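Local coordinates for protein polymeric immunoglobulin receptor (PDB 4NOB) that probably carries polymeric immunoglobulins across epithelia, its first V-type immunoglobulin domain probably taking part in binding them, at residues I71-P74 / F79-N82; S6-P11 / Y94-G99; Q12-S15 / S21-I24; T52-S55 / Y59-K62. All coordinates share one frame; numbering follows the deposited sequence.

Contact 1: I71-P74 / F79-N82; sequences INFP and FVIN. With NAG (2-acetamido-2-deoxy-beta-D-glucopyranose), chain B.
The Phe-73 ring is sandwiched between a sugar and an isoleucine: C5 of the N-acetylglucosamine sits over the centre of one face, 3.6 Å above the plane, while CG2 of Ile-71 rests on the opposite face, offset toward the rim. At the edge, in the ring plane, Val-80 reaches across with CG2, 3.6 Å from Phe-73 CE2. Through C5 the glycan, attached at Asn-76, makes a CH-pi contact, and its C6 closes on the rim, 3.5 Å from Phe-73 CD1. These strands form the antiparallel hairpin 68-73/78-83 of one sheet of the immunoglobulin V-set sandwich, and Ile-71 and Val-80 face each other in a hydrogen-bonded pair. Ile-71 N gives its hydrogen to Val-80 O at 2.8 Å, and Val-80 N returns the bond to Ile-71 O. With Phe-73 cut back to an alanine, the sugar is likely to lose its flat platform and Val-80 CG2 its neighbour. On the sheet face of Asn-72 and Phe-79, Asn-72 OD1 lies 3.9 Å from Phe-79 CB, with OD1 bonded to Tyr-28 OH and ND2 to the carbonyl O of Arg-35. With CG lodged between the backbone N and the carbonyl carbon (chi1 63°), the ring of Phe-79 packs on Cys-96 and Leu-98.

Contact 2: S6-P11 / Y94-G99; sequences SPIFGP and YKCGLG
In the core of the immunoglobulin V-set sandwich, beside the disulfide that pins its two sheets together, the N-terminal segment 6-11 lays a single side chain, Ile-8, against strand 92-98. The nearest backbones stay well apart, with Ile-8 CA 7.2 Å from Gly-97 CA, and no hydrogen bond crosses; the contact is made by side chains alone. Ile-8 divides its two branches between two residues of the strand. Its CG2, anti to the backbone N, meets the sulfur of Cys-96, which is bonded to Cys-26 SG in the disulfide. The longer branch, with CG1 anti to the carbonyl carbon (chi1 -44°), brings CD1 against Leu-98 CD1. Both strand residues point their side chains at the segment, whereas Gly-97 between them has none. Leu-105 and Phe-107 of strand 105-114 and Tyr-28 also touch this buried isoleucine. Outside this core, the ring of Phe-9 meets that of Phe-107, while the backbone of Phe-9 bonds to Tyr-27 on the neighbouring strand 22-27. The pair distances are those of ordinary apolar packing: Ile-8 CG2 to Cys-96 SG is 4.1 Å, and Ile-8 CD1 to Leu-98 CD1 is 4.0 Å.

Contact 3: Q12-S15 / S21-I24; sequences QEVS and SVSI. With EDO (1,2-ethanediol), chain F.
A molecule of 1,2-ethanediol, probably from the crystallisation liquor, sits beside Val-14, Val-22 and Ile-24, between two strands that share no hydrogen bond. Its O1 accepts an almost straight bond from Ser-23 N, 3.0 Å long with 175° at the hydrogen, and gives only a weak one back to Ser-23 O. Its carbon C2 lies 3.8 Å from Val-14 CG1 and about as far from Ile-24 CG1, so O1 serves the backbone and C2 the apolar side chains. The strands also touch directly: Val-14 CG1 meets Val-22 CG1 at 3.7 Å, the two side chains crossing at a slant, while Val-14 CG2 approaches Ile-24 CG1 at 4.2 Å. Val-14 CG1 stands anti to the backbone N (chi1 176°), which sends one methyl to each partner. Were Val-14 a glycine, Val-22 and Ile-24 would probably lose their apolar neighbour and a gap would open between the strands. Along the outer side of strand 13-17, Ser-15 OG donates to Glu-13 OE1 at 2.8 Å, on the syn side but 29° out of the carboxylate plane. Val-14 is tied by backbone bonds to Ser-110 and Glu-112, whereas Val-22 and Ile-24 bond to strand 78-83. The valines and isoleucine thus pack across the two sheets of a V-set immunoglobulin sandwich, in which strand 13-17, corresponding to A', pairs in parallel with strand 105-114, corresponding to G.

Contact 4: T52-S55 / Y59-K62; sequences TLIS and YLSK
Ile-54 and Leu-60 form the tight part of this contact, lying side by side and pointing the same way, with Ile-54 CD1 3.5 Å from Leu-60 CD1. Ile-54 CG1 and Leu-60 CG both stand anti to the backbone N (chi1 -174° and -168°), which sets the branches alongside one another. Ile-54 also packs on Trp-41, Ala-68 and Leu-70. Next along, Leu-53 O accepts a hydrogen bond from Ser-61 N at 2.9 Å, nearly straight at 168°, and Leu-53 CD2 rests 3.7 Å from Ser-61 CB. The hydroxyl of Ser-61 is turned to Glu-63 N. Toward the turn the pairing slackens: Ser-55 N reaches Tyr-59 O at 3.0 Å, but the return bond from Tyr-59 N to Ser-55 O is weak. Tyr-59 is exposed on the solvent side. Its ring brings an edge to Thr-52, Tyr-59 CE2 lying 3.5 Å from Thr-52 O, and Tyr-59 CD2 lies 4.0 Å from Thr-52 CG2. A water donates to Thr-52 O and is hydrogen-bonded to Tyr-59 OH, so the phenol is linked to this backbone carbonyl. Leu-53 and Ile-54 both face Trp-41 of strand 39-44, a classic beta bulge, at the corner where the chain turns into the short hairpin 54-55/59-60, consistent with the extra C'-C'' edge of a V-set immunoglobulin domain.

From the N terminus, segment 6-11 leads into strand 13-17 and packs on strand 92-98, far on in the chain, so contact 2 closes a loop that spans most of the domain; contacts 1, 3 and 4 all lie within it. Contact 3 closes first, then contact 4, then contact 1; these three follow in series and none crosses another. Contact 1 touches contact 2, where Phe-79 and Ile-81 meet strand 92-98, and contact 3, through Asn-82 and Ser-23. Contact 4 meets contact 2 where Leu-53 touches Tyr-94. Contacts 2 and 3 link the two sheets, contact 1 lies in the three-stranded sheet, and contact 4 is the edge hairpin of the other.

Contact 1: I71-P74 / F79-N82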
loop_
_atom_site.group_PDB
_atom_site.type_symbol
_atom_site.label_atom_id
_atom_site.label_comp_id
_atom_site.label_asym_id
_atom_site.label_seq_id
_atom_site.Cartn_x
_atom_site.Cartn_y
_atom_site.Cartn_z
ATOM N N ILE A 71 -7.275 5.763 -1.042
ATOM C CA ILE A 71 -8.682 6.079 -1.013
ATOM C C ILE A 71 -9.420 5.037 -0.175
ATOM O O ILE A 71 -9.325 3.822 -0.490
ATOM C CB ILE A 71 -9.323 6.025 -2.406
ATOM C CG1 ILE A 71 -8.527 6.835 -3.431
ATOM C CG2 ILE A 71 -10.772 6.504 -2.322
ATOM C CD1 ILE A 71 -8.942 6.679 -4.893
ATOM N N ASN A 72 -10.061 5.472 0.868
ATOM C CA ASN A 72 -10.911 4.638 1.687
ATOM C C ASN A 72 -12.240 4.517 1.036
ATOM O O ASN A 72 -12.872 5.490 0.655
ATOM C CB ASN A 72 -11.026 5.084 3.132
ATOM C CG ASN A 72 -11.764 4.069 4.029
ATOM O OD1 ASN A 72 -11.554 2.892 3.901
ATOM N ND2 ASN A 72 -12.605 4.579 4.924
ATOM N N PHE A 73 -12.762 3.282 0.980
ATOM C CA PHE A 73 -14.104 2.975 0.482
ATOM C C PHE A 73 -14.914 2.296 1.598
ATOM O O PHE A 73 -15.061 1.045 1.583
ATOM C CB PHE A 73 -14.040 2.106 -0.783
ATOM C CG PHE A 73 -13.479 2.767 -1.982
ATOM C CD1 PHE A 73 -14.188 3.772 -2.610
ATOM C CD2 PHE A 73 -12.280 2.322 -2.524
ATOM C CE1 PHE A 73 -13.709 4.383 -3.746
ATOM C CE2 PHE A 73 -11.827 2.960 -3.675
ATOM C CZ PHE A 73 -12.529 4.005 -4.236
ATOM N N PRO A 74 -15.421 3.035 2.561
ATOM C CA PRO A 74 -16.176 2.417 3.622
ATOM C C PRO A 74 -17.380 1.672 3.115
ATOM O O PRO A 74 -17.776 0.671 3.752
ATOM C CB PRO A 74 -16.514 3.559 4.531
ATOM C CG PRO A 74 -16.329 4.748 3.684
ATOM C CD PRO A 74 -15.322 4.495 2.703
ATOM N N PHE A 79 -9.876 -0.321 1.215
ATOM C CA PHE A 79 -9.173 0.898 0.753
ATOM C C PHE A 79 -8.186 0.541 -0.334
ATOM O O PHE A 79 -7.826 -0.632 -0.492
ATOM C CB PHE A 79 -8.442 1.653 1.919
ATOM C CG PHE A 79 -7.321 0.929 2.637
ATOM C CD1 PHE A 79 -7.615 -0.034 3.591
ATOM C CD2 PHE A 79 -5.960 1.295 2.417
ATOM C CE1 PHE A 79 -6.576 -0.694 4.253
ATOM C CE2 PHE A 79 -4.985 0.649 3.130
ATOM C CZ PHE A 79 -5.290 -0.273 4.038
ATOM N N VAL A 80 -7.848 1.533 -1.141
ATOM C CA VAL A 80 -6.999 1.340 -2.320
ATOM C C VAL A 80 -5.771 2.251 -2.221
ATOM O O VAL A 80 -5.923 3.422 -1.835
ATOM C CB VAL A 80 -7.763 1.543 -3.594
ATOM C CG1 VAL A 80 -6.924 1.298 -4.798
ATOM C CG2 VAL A 80 -8.979 0.683 -3.633
ATOM N N ILE A 81 -4.617 1.677 -2.544
ATOM C CA ILE A 81 -3.408 2.447 -2.672
ATOM C C ILE A 81 -3.013 2.458 -4.119
ATOM O O ILE A 81 -2.757 1.425 -4.727
ATOM C CB ILE A 81 -2.281 1.802 -1.820
ATOM C CG1 ILE A 81 -2.683 1.624 -0.367
ATOM C CG2 ILE A 81 -1.039 2.642 -1.906
ATOM C CD1 ILE A 81 -2.826 0.212 0.070
ATOM N N ASN A 82 -2.999 3.647 -4.687
ATOM C CA ASN A 82 -2.559 3.846 -6.101
ATOM C C ASN A 82 -1.171 4.412 -6.110
ATOM O O ASN A 82 -0.903 5.389 -5.397
ATOM C CB ASN A 82 -3.534 4.792 -6.786
ATOM C CG ASN A 82 -4.928 4.202 -7.004
ATOM O OD1 ASN A 82 -5.057 3.041 -7.205
ATOM N ND2 ASN A 82 -5.909 5.035 -6.972
HETATM C C1 NAG B . -15.391 -0.667 -3.611
HETATM C C2 NAG B . -15.007 -1.448 -4.857
HETATM C C3 NAG B . -14.355 -0.544 -5.911
HETATM C C4 NAG B . -15.266 0.622 -6.176
HETATM C C5 NAG B . -15.505 1.295 -4.830
HETATM C C6 NAG B . -16.427 2.532 -4.993
HETATM C C7 NAG B . -14.314 -3.800 -4.539
HETATM C C8 NAG B . -13.210 -4.761 -4.104
HETATM N N2 NAG B . -14.064 -2.485 -4.423
HETATM O O3 NAG B . -14.230 -1.307 -7.130
HETATM O O4 NAG B . -14.670 1.600 -7.090
HETATM O O5 NAG B . -16.220 0.409 -3.992
HETATM O O6 NAG B . -17.661 2.130 -5.645
HETATM O O7 NAG B . -15.425 -4.238 -4.885
#

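Contact 2: S6-P11 / Y94-G99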
loop_
_atom_site.group_PDB
_atom_site.type_symbol
_atom_site.label_atom_id
_atom_site.label_comp_id
_atom_site.label_asym_id
_atom_site.label_seq_id
_atom_site.Cartn_x
_atom_site.Cartn_y
_atom_site.Cartn_z
ATOM N N SER A 6 -7.060 -13.411 10.391
ATOM C CA SER A 6 -6.840 -12.862 9.032
ATOM C C SER A 6 -7.726 -11.627 8.810
ATOM O O SER A 6 -8.538 -11.648 7.893
ATOM C CB SER A 6 -7.208 -13.863 7.994
ATOM O OG SER A 6 -6.391 -15.034 8.158
ATOM N N PRO A 7 -7.594 -10.563 9.599
ATOM C CA PRO A 7 -8.491 -9.438 9.462
ATOM C C PRO A 7 -8.339 -8.662 8.111
ATOM O O PRO A 7 -9.301 -8.098 7.654
ATOM C CB PRO A 7 -8.140 -8.521 10.646
ATOM C CG PRO A 7 -6.777 -8.978 11.042
ATOM C CD PRO A 7 -6.732 -10.440 10.790
ATOM N N ILE A 8 -7.102 -8.543 7.630
ATOM C CA ILE A 8 -6.745 -7.786 6.437
ATOM C C ILE A 8 -6.327 -8.768 5.363
ATOM O O ILE A 8 -5.580 -9.743 5.613
ATOM C CB ILE A 8 -5.652 -6.766 6.727
ATOM C CG1 ILE A 8 -5.832 -5.955 8.029
ATOM C CG2 ILE A 8 -5.455 -5.847 5.514
ATOM C CD1 ILE A 8 -7.109 -5.138 8.080
ATOM N N PHE A 9 -6.750 -8.528 4.143
ATOM C CA PHE A 9 -6.324 -9.267 2.958
ATOM C C PHE A 9 -5.946 -8.290 1.843
ATOM O O PHE A 9 -6.536 -7.181 1.755
ATOM C CB PHE A 9 -7.372 -10.297 2.462
ATOM C CG PHE A 9 -6.930 -11.190 1.346
ATOM C CD1 PHE A 9 -5.853 -12.031 1.464
ATOM C CD2 PHE A 9 -7.502 -11.144 0.091
ATOM C CE1 PHE A 9 -5.431 -12.852 0.429
ATOM C CE2 PHE A 9 -7.109 -11.932 -0.911
ATOM C CZ PHE A 9 -6.079 -12.797 -0.813
ATOM N N GLY A 10 -5.098 -8.680 0.955
ATOM C CA GLY A 10 -4.667 -7.856 -0.180
ATOM C C GLY A 10 -3.906 -8.759 -1.132
ATOM O O GLY A 10 -4.004 -9.970 -1.034
ATOM N N PRO A 11 -3.188 -8.184 -2.078
ATOM C CA PRO A 11 -2.428 -8.984 -3.038
ATOM C C PRO A 11 -1.061 -9.328 -2.417
ATOM O O PRO A 11 -0.238 -8.468 -2.133
ATOM C CB PRO A 11 -2.263 -8.015 -4.181
ATOM C CG PRO A 11 -2.273 -6.644 -3.562
ATOM C CD PRO A 11 -3.015 -6.744 -2.293
ATOM N N TYR A 94 6.231 -4.386 1.731
ATOM C CA TYR A 94 5.287 -3.375 2.236
ATOM C C TYR A 94 4.208 -3.986 3.093
ATOM O O TYR A 94 3.977 -5.201 3.091
ATOM C CB TYR A 94 4.661 -2.629 1.030
ATOM C CG TYR A 94 5.640 -1.881 0.174
ATOM C CD1 TYR A 94 6.351 -2.513 -0.812
ATOM C CD2 TYR A 94 5.806 -0.539 0.327
ATOM C CE1 TYR A 94 7.287 -1.813 -1.587
ATOM C CE2 TYR A 94 6.691 0.188 -0.484
ATOM C CZ TYR A 94 7.413 -0.455 -1.453
ATOM O OH TYR A 94 8.253 0.285 -2.279
ATOM N N LYS A 95 3.463 -3.095 3.776
ATOM C CA LYS A 95 2.246 -3.496 4.449
ATOM C C LYS A 95 1.112 -2.502 4.162
ATOM O O LYS A 95 1.404 -1.308 4.091
ATOM C CB LYS A 95 2.429 -3.627 5.984
ATOM C CG LYS A 95 3.416 -4.648 6.426
ATOM C CD LYS A 95 3.482 -4.634 7.940
ATOM C CE LYS A 95 4.669 -5.429 8.433
ATOM N NZ LYS A 95 4.567 -6.890 8.156
ATOM N N CYS A 96 -0.073 -3.013 3.968
ATOM C CA CYS A 96 -1.260 -2.161 4.100
ATOM C C CYS A 96 -1.889 -2.472 5.446
ATOM O O CYS A 96 -1.870 -3.638 5.863
ATOM C CB CYS A 96 -2.236 -2.344 2.962
ATOM S SG CYS A 96 -2.936 -4.009 2.898
ATOM N N GLY A 97 -2.420 -1.503 6.158
ATOM C CA GLY A 97 -2.975 -1.739 7.421
ATOM C C GLY A 97 -3.896 -0.697 7.949
ATOM O O GLY A 97 -4.112 0.378 7.368
ATOM N N LEU A 98 -4.408 -1.020 9.163
ATOM C CA LEU A 98 -5.321 -0.174 9.924
ATOM C C LEU A 98 -4.681 0.143 11.282
ATOM O O LEU A 98 -4.136 -0.738 11.940
ATOM C CB LEU A 98 -6.655 -0.866 10.176
ATOM C CG LEU A 98 -7.735 -0.689 9.091
ATOM C CD1 LEU A 98 -7.272 -1.160 7.772
ATOM C CD2 LEU A 98 -9.007 -1.416 9.554
ATOM N N GLY A 99 -4.872 1.406 11.704
ATOM C CA GLY A 99 -4.378 1.844 13.018
ATOM C C GLY A 99 -3.030 2.492 12.820
ATOM O O GLY A 99 -2.870 3.331 12.050
#

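Contact 3: Q12-S15 / S21-I24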
loop_
_atom_site.group_PDB
_atom_site.type_symbol
_atom_site.label_atom_id
_atom_site.label_comp_id
_atom_site.label_asym_id
_atom_site.label_seq_id
_atom_site.Cartn_x
_atom_site.Cartn_y
_atom_site.Cartn_z
ATOM N N GLN A 12 -0.763 -10.601 -2.252
ATOM C CA GLN A 12 0.458 -11.051 -1.616
ATOM C C GLN A 12 1.676 -10.592 -2.423
ATOM O O GLN A 12 2.692 -10.225 -1.856
ATOM C CB GLN A 12 0.418 -12.593 -1.519
ATOM C CG GLN A 12 1.654 -13.201 -0.883
ATOM C CD GLN A 12 1.628 -14.741 -0.882
ATOM O OE1 GLN A 12 0.593 -15.355 -1.235
ATOM N NE2 GLN A 12 2.751 -15.327 -0.641
ATOM N N GLU A 13 1.594 -10.688 -3.757
ATOM C CA GLU A 13 2.634 -10.237 -4.614
ATOM C C GLU A 13 2.064 -9.443 -5.709
ATOM O O GLU A 13 0.986 -9.741 -6.264
ATOM C CB GLU A 13 3.402 -11.442 -5.140
ATOM C CG GLU A 13 4.721 -10.980 -5.739
ATOM C CD GLU A 13 4.738 -11.062 -7.220
ATOM O OE1 GLU A 13 3.640 -10.940 -7.817
ATOM O OE2 GLU A 13 5.869 -11.248 -7.773
ATOM N N VAL A 14 2.672 -8.273 -5.948
ATOM C CA VAL A 14 2.295 -7.395 -7.034
ATOM C C VAL A 14 3.493 -7.232 -7.955
ATOM O O VAL A 14 4.559 -6.921 -7.481
ATOM C CB VAL A 14 1.876 -5.994 -6.520
ATOM C CG1 VAL A 14 1.583 -5.076 -7.688
ATOM C CG2 VAL A 14 0.650 -6.129 -5.585
ATOM N N SER A 15 3.337 -7.623 -9.229
ATOM C CA SER A 15 4.448 -7.542 -10.204
ATOM C C SER A 15 4.108 -6.442 -11.198
ATOM O O SER A 15 2.978 -6.379 -11.693
ATOM C CB SER A 15 4.548 -8.811 -10.960
ATOM O OG SER A 15 4.880 -9.851 -10.071
ATOM N N SER A 21 1.741 1.849 -13.326
ATOM C CA SER A 21 0.976 2.160 -12.148
ATOM C C SER A 21 0.394 0.883 -11.604
ATOM O O SER A 21 0.067 -0.082 -12.355
ATOM C CB SER A 21 -0.165 3.074 -12.509
ATOM O OG SER A 21 0.207 4.325 -13.046
ATOM N N VAL A 22 0.184 0.885 -10.283
ATOM C CA VAL A 22 -0.541 -0.175 -9.640
ATOM C C VAL A 22 -1.654 0.361 -8.742
ATOM O O VAL A 22 -1.649 1.519 -8.345
ATOM C CB VAL A 22 0.295 -1.102 -8.803
ATOM C CG1 VAL A 22 1.244 -1.912 -9.664
ATOM C CG2 VAL A 22 0.987 -0.317 -7.716
ATOM N N SER A 23 -2.684 -0.484 -8.516
ATOM C CA SER A 23 -3.801 -0.151 -7.661
ATOM C C SER A 23 -4.036 -1.275 -6.748
ATOM O O SER A 23 -4.503 -2.368 -7.219
ATOM C CB SER A 23 -5.024 0.106 -8.483
ATOM O OG SER A 23 -6.133 0.568 -7.781
ATOM N N ILE A 24 -3.650 -1.104 -5.486
ATOM C CA ILE A 24 -3.610 -2.227 -4.499
ATOM C C ILE A 24 -4.776 -2.113 -3.584
ATOM O O ILE A 24 -4.915 -1.118 -2.893
ATOM C CB ILE A 24 -2.335 -2.134 -3.721
ATOM C CG1 ILE A 24 -1.128 -2.469 -4.673
ATOM C CG2 ILE A 24 -2.298 -3.038 -2.492
ATOM C CD1 ILE A 24 0.196 -2.090 -4.148
HETATM C C1 EDO F . -2.046 -4.424 -9.388
HETATM O O1 EDO F . -2.486 -3.115 -9.838
HETATM C C2 EDO F . -2.111 -4.427 -7.872
HETATM O O2 EDO F . -2.966 -5.405 -7.217
#

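Contact 4: T52-S55 / Y59-K62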
loop_
_atom_site.group_PDB
_atom_site.type_symbol
_atom_site.label_atom_id
_atom_site.label_comp_id
_atom_site.label_asym_id
_atom_site.label_seq_id
_atom_site.Cartn_x
_atom_site.Cartn_y
_atom_site.Cartn_z
ATOM N N THR A 52 5.827 4.610 7.179
ATOM C CA THR A 52 4.645 5.115 6.470
ATOM C C THR A 52 5.009 5.901 5.293
ATOM O O THR A 52 5.804 6.871 5.372
ATOM C CB THR A 52 3.734 5.921 7.360
ATOM O OG1 THR A 52 3.405 5.141 8.500
ATOM C CG2 THR A 52 2.396 6.275 6.681
ATOM N N LEU A 53 4.425 5.554 4.139
ATOM C CA LEU A 53 4.581 6.296 2.915
ATOM C C LEU A 53 3.312 7.071 2.527
ATOM O O LEU A 53 3.422 8.141 1.915
ATOM C CB LEU A 53 4.931 5.364 1.723
ATOM C CG LEU A 53 6.282 4.663 1.926
ATOM C CD1 LEU A 53 6.466 3.631 0.843
ATOM C CD2 LEU A 53 7.448 5.658 1.980
ATOM N N ILE A 54 2.150 6.594 2.936
ATOM C CA ILE A 54 0.899 7.345 2.701
ATOM C C ILE A 54 -0.095 6.921 3.725
ATOM O O ILE A 54 -0.082 5.705 4.115
ATOM C CB ILE A 54 0.436 7.183 1.194
ATOM C CG1 ILE A 54 -0.754 8.059 0.950
ATOM C CG2 ILE A 54 0.190 5.744 0.853
ATOM C CD1 ILE A 54 -1.072 8.204 -0.572
ATOM N N SER A 55 -0.941 7.801 4.242
ATOM C CA SER A 55 -1.948 7.397 5.141
ATOM C C SER A 55 -3.240 8.222 4.909
ATOM O O SER A 55 -3.186 9.347 4.330
ATOM C CB SER A 55 -1.464 7.498 6.600
ATOM O OG SER A 55 -1.550 8.910 6.960
ATOM N N TYR A 59 -1.139 12.041 5.111
ATOM C CA TYR A 59 0.302 12.086 5.124
ATOM C C TYR A 59 0.851 11.460 3.856
ATOM O O TYR A 59 0.306 10.425 3.409
ATOM C CB TYR A 59 0.899 11.294 6.316
ATOM C CG TYR A 59 2.361 11.187 6.301
ATOM C CD1 TYR A 59 3.135 12.256 6.730
ATOM C CD2 TYR A 59 3.037 10.083 5.746
ATOM C CE1 TYR A 59 4.520 12.150 6.700
ATOM C CE2 TYR A 59 4.381 10.006 5.635
ATOM C CZ TYR A 59 5.136 11.020 6.139
ATOM O OH TYR A 59 6.497 10.979 6.007
ATOM N N LEU A 60 1.865 12.089 3.288
ATOM C CA LEU A 60 2.532 11.599 2.126
ATOM C C LEU A 60 4.028 11.705 2.243
ATOM O O LEU A 60 4.525 12.802 2.519
ATOM C CB LEU A 60 2.075 12.306 0.845
ATOM C CG LEU A 60 2.468 11.715 -0.542
ATOM C CD1 LEU A 60 1.655 10.408 -0.701
ATOM C CD2 LEU A 60 2.203 12.669 -1.667
ATOM N N SER A 61 4.790 10.658 1.978
ATOM C CA SER A 61 6.211 10.734 1.901
ATOM C C SER A 61 6.646 11.493 0.690
ATOM O O SER A 61 6.059 11.397 -0.379
ATOM C CB SER A 61 6.766 9.309 1.759
ATOM O OG SER A 61 8.187 9.348 1.430
ATOM N N LYS A 62 7.762 12.228 0.811
ATOM C CA LYS A 62 8.286 12.908 -0.378
ATOM C C LYS A 62 8.633 11.935 -1.481
ATOM O O LYS A 62 8.654 12.312 -2.668
ATOM C CB LYS A 62 9.527 13.734 0.012
ATOM C CG LYS A 62 10.699 12.928 0.443
ATOM C CD LYS A 62 11.814 13.838 1.026
ATOM C CE LYS A 62 12.943 12.960 1.540
ATOM N NZ LYS A 62 13.908 13.862 2.283
HETATM O O HOH W 1 7.667 8.619 5.941
#